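Long-range contact in MYB21 (Trichomonas vaginalis, PDB 3OSG), which binds promoter DNA through its R2R3 Myb domain, the part in this chain, and probably regulates transcription by RNA polymerase II: residues K53-P58 and T95-K100. Sequence-based numbering, arbitrary orientation.
Sequences KNYLAP and TDIHIK. With nucleotides of chain B; nucleotides of chain C.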
# COMPACT_ATOMS: atom_id res chain seq x y z
N LYS A 53 -0.06 0.73 -6.65
CA LYS A 53 1.17 1.31 -6.14
C LYS A 53 1.62 0.69 -4.81
O LYS A 53 2.81 0.48 -4.60
CB LYS A 53 1.01 2.83 -6.00
CG LYS A 53 2.25 3.57 -5.51
CD LYS A 53 2.00 5.08 -5.45
CE LYS A 53 3.24 5.86 -5.00
NZ LYS A 53 3.69 5.48 -3.60
N ASN A 54 0.67 0.38 -3.94
CA ASN A 54 1.00 -0.09 -2.60
C ASN A 54 0.88 -1.60 -2.41
O ASN A 54 1.36 -2.13 -1.41
CB ASN A 54 0.11 0.60 -1.56
CG ASN A 54 0.28 2.09 -1.56
OD1 ASN A 54 1.37 2.61 -1.29
ND2 ASN A 54 -0.79 2.81 -1.87
N TYR A 55 0.23 -2.29 -3.33
CA TYR A 55 0.02 -3.73 -3.12
C TYR A 55 0.34 -4.67 -4.29
O TYR A 55 0.80 -5.79 -4.07
CB TYR A 55 -1.38 -4.00 -2.55
CG TYR A 55 -1.53 -3.35 -1.19
CD1 TYR A 55 -1.06 -3.99 -0.05
CD2 TYR A 55 -2.07 -2.08 -1.06
CE1 TYR A 55 -1.15 -3.40 1.18
CE2 TYR A 55 -2.18 -1.47 0.16
CZ TYR A 55 -1.71 -2.13 1.29
OH TYR A 55 -1.80 -1.53 2.51
N LEU A 56 0.11 -4.23 -5.53
CA LEU A 56 0.21 -5.15 -6.67
C LEU A 56 1.49 -5.01 -7.47
O LEU A 56 1.97 -5.99 -8.04
CB LEU A 56 -1.00 -5.03 -7.58
CG LEU A 56 -2.32 -5.25 -6.84
CD1 LEU A 56 -3.52 -5.10 -7.78
CD2 LEU A 56 -2.32 -6.62 -6.16
N ALA A 57 2.05 -3.81 -7.51
CA ALA A 57 3.25 -3.53 -8.28
C ALA A 57 4.37 -4.52 -7.97
O ALA A 57 4.60 -4.86 -6.80
CB ALA A 57 3.72 -2.12 -8.04
N PRO A 58 5.08 -4.97 -9.01
CA PRO A 58 6.04 -6.07 -8.84
C PRO A 58 7.18 -5.72 -7.88
O PRO A 58 7.87 -6.62 -7.42
CB PRO A 58 6.58 -6.29 -10.27
CG PRO A 58 6.35 -4.99 -10.98
CD PRO A 58 5.10 -4.41 -10.37
N THR A 95 6.24 1.04 0.98
CA THR A 95 5.88 2.41 0.63
C THR A 95 5.50 3.15 1.89
O THR A 95 5.43 2.55 2.95
CB THR A 95 4.66 2.45 -0.31
OG1 THR A 95 3.49 2.10 0.43
CG2 THR A 95 4.85 1.45 -1.44
N ASP A 96 5.23 4.44 1.77
CA ASP A 96 4.86 5.24 2.92
C ASP A 96 3.64 4.68 3.65
O ASP A 96 3.53 4.81 4.86
CB ASP A 96 4.63 6.70 2.52
CG ASP A 96 3.51 6.86 1.52
OD1 ASP A 96 2.85 7.92 1.52
OD2 ASP A 96 3.28 5.93 0.72
N ILE A 97 2.73 4.05 2.91
CA ILE A 97 1.54 3.44 3.51
C ILE A 97 1.99 2.37 4.50
O ILE A 97 1.54 2.36 5.64
CB ILE A 97 0.65 2.75 2.44
CG1 ILE A 97 -0.10 3.78 1.59
CG2 ILE A 97 -0.28 1.73 3.09
CD1 ILE A 97 -0.84 4.83 2.37
N HIS A 98 2.88 1.49 4.06
CA HIS A 98 3.38 0.42 4.92
C HIS A 98 4.17 0.97 6.10
O HIS A 98 4.02 0.49 7.24
CB HIS A 98 4.22 -0.60 4.13
CG HIS A 98 3.60 -1.04 2.84
ND1 HIS A 98 2.31 -1.54 2.76
CD2 HIS A 98 4.08 -1.07 1.58
CE1 HIS A 98 2.03 -1.85 1.51
NE2 HIS A 98 3.09 -1.57 0.77
N ILE A 99 5.02 1.95 5.85
CA ILE A 99 5.82 2.53 6.92
C ILE A 99 4.96 3.14 8.02
O ILE A 99 5.21 2.90 9.21
CB ILE A 99 6.84 3.60 6.39
CG1 ILE A 99 8.19 2.96 6.08
CG2 ILE A 99 7.06 4.69 7.42
CD1 ILE A 99 8.21 2.00 4.91
N LYS A 100 3.95 3.92 7.66
CA LYS A 100 3.12 4.54 8.69
C LYS A 100 2.21 3.53 9.45
O LYS A 100 1.98 3.68 10.64
CB LYS A 100 2.38 5.80 8.21
CG LYS A 100 1.23 5.63 7.23
CD LYS A 100 0.67 7.00 6.83
CE LYS A 100 -0.43 6.87 5.78
NZ LYS A 100 -1.64 6.20 6.36
P DA B 5 -2.13 -4.25 4.70
OP1 DA B 5 -1.67 -5.63 4.51
OP2 DA B 5 -1.20 -3.11 4.56
O5' DA B 5 -3.37 -4.01 3.71
C5' DA B 5 -4.44 -4.92 3.77
C4' DA B 5 -5.71 -4.26 3.29
O4' DA B 5 -6.12 -3.27 4.27
C3' DA B 5 -5.57 -3.48 1.98
O3' DA B 5 -6.81 -3.55 1.30
C2' DA B 5 -5.29 -2.06 2.44
C1' DA B 5 -6.11 -1.97 3.72
N9 DA B 5 -5.51 -1.12 4.74
C8 DA B 5 -4.18 -1.01 5.04
N7 DA B 5 -3.91 -0.17 6.01
C5 DA B 5 -5.15 0.29 6.40
C6 DA B 5 -5.54 1.20 7.40
N6 DA B 5 -4.66 1.81 8.21
N1 DA B 5 -6.85 1.45 7.55
C2 DA B 5 -7.72 0.82 6.74
N3 DA B 5 -7.46 -0.06 5.76
C4 DA B 5 -6.15 -0.28 5.63
P DG C 6 0.56 11.91 9.77
OP1 DG C 6 1.24 12.79 10.74
OP2 DG C 6 0.95 10.49 9.70
O5' DG C 6 -0.98 12.05 10.02
C5' DG C 6 -1.54 13.36 10.04
C4' DG C 6 -3.06 13.32 10.04
O4' DG C 6 -3.59 12.62 8.87
C3' DG C 6 -3.67 12.64 11.25
O3' DG C 6 -4.80 13.46 11.60
C2' DG C 6 -4.03 11.25 10.73
C1' DG C 6 -4.40 11.52 9.27
N9 DG C 6 -4.05 10.46 8.32
C8 DG C 6 -2.81 9.91 8.18
N7 DG C 6 -2.74 9.00 7.25
C5 DG C 6 -4.02 8.95 6.72
C6 DG C 6 -4.53 8.13 5.67
O6 DG C 6 -3.90 7.30 4.99
N1 DG C 6 -5.89 8.38 5.44
C2 DG C 6 -6.62 9.32 6.16
N2 DG C 6 -7.91 9.48 5.84
N3 DG C 6 -6.14 10.08 7.14
C4 DG C 6 -4.84 9.85 7.37
P DT B 6 -7.15 -2.76 -0.05
OP1 DT B 6 -8.09 -3.68 -0.72
OP2 DT B 6 -5.92 -2.29 -0.73
O5' DT B 6 -7.93 -1.45 0.42
C5' DT B 6 -9.19 -1.58 1.09
C4' DT B 6 -9.66 -0.24 1.64
O4' DT B 6 -8.63 0.31 2.48
C3' DT B 6 -9.97 0.88 0.66
O3' DT B 6 -11.35 1.16 0.84
C2' DT B 6 -9.08 2.08 1.07
C1' DT B 6 -8.79 1.71 2.52
N1 DT B 6 -7.52 2.20 3.12
C2 DT B 6 -7.57 3.08 4.17
O2 DT B 6 -8.61 3.52 4.60
N3 DT B 6 -6.36 3.45 4.69
C4 DT B 6 -5.12 3.03 4.26
O4 DT B 6 -4.11 3.43 4.79
C5 DT B 6 -5.12 2.10 3.14
C7 DT B 6 -3.82 1.58 2.58
C6 DT B 6 -6.31 1.74 2.63
O HOH W 1 2.22 5.12 -1.55
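T95 and N54 meet side chain to side chain, OG1 donating to OD1 over 2.8 Å; the two side chains run roughly perpendicular and the hydroxyl lies 24° off the plane of the amide C=O. With chi1 at 72°, OG1 sits between the backbone N and carbonyl carbon of T95, where it also accepts a weak N-cap bond from I97 N. N54 OD1 takes a second donor, a water 2.7 Å away that bridges to D96 OD2 and K53 NZ; the latter two atoms, 4.4 Å apart, are too far for a salt bridge. I97 CG1 packs 3.4 Å from the same OD1. These residues join the C-terminal end of helix 45-56 to the N-terminus of helix 96-109, and the two helices meet in the tandem Myb (R2R3) DNA-binding domain. Helix 96-109 reads a base directly: K100 NZ donates to O6 (2.9 Å) and to N7, on the major-groove edge of DG6 of chain C. H98 turns an edge toward the Y55 ring in an offset edge-to-face pair, planes at 85°, while its NE2 makes a weak, bent bond to N54 O. Y55 OH donates to the phosphate OP2 of DA5 of chain B over 2.7 Å, and I97 CG2, anti to its own backbone N, reaches both that hydroxyl and the methyl C7 of DT6 of chain B.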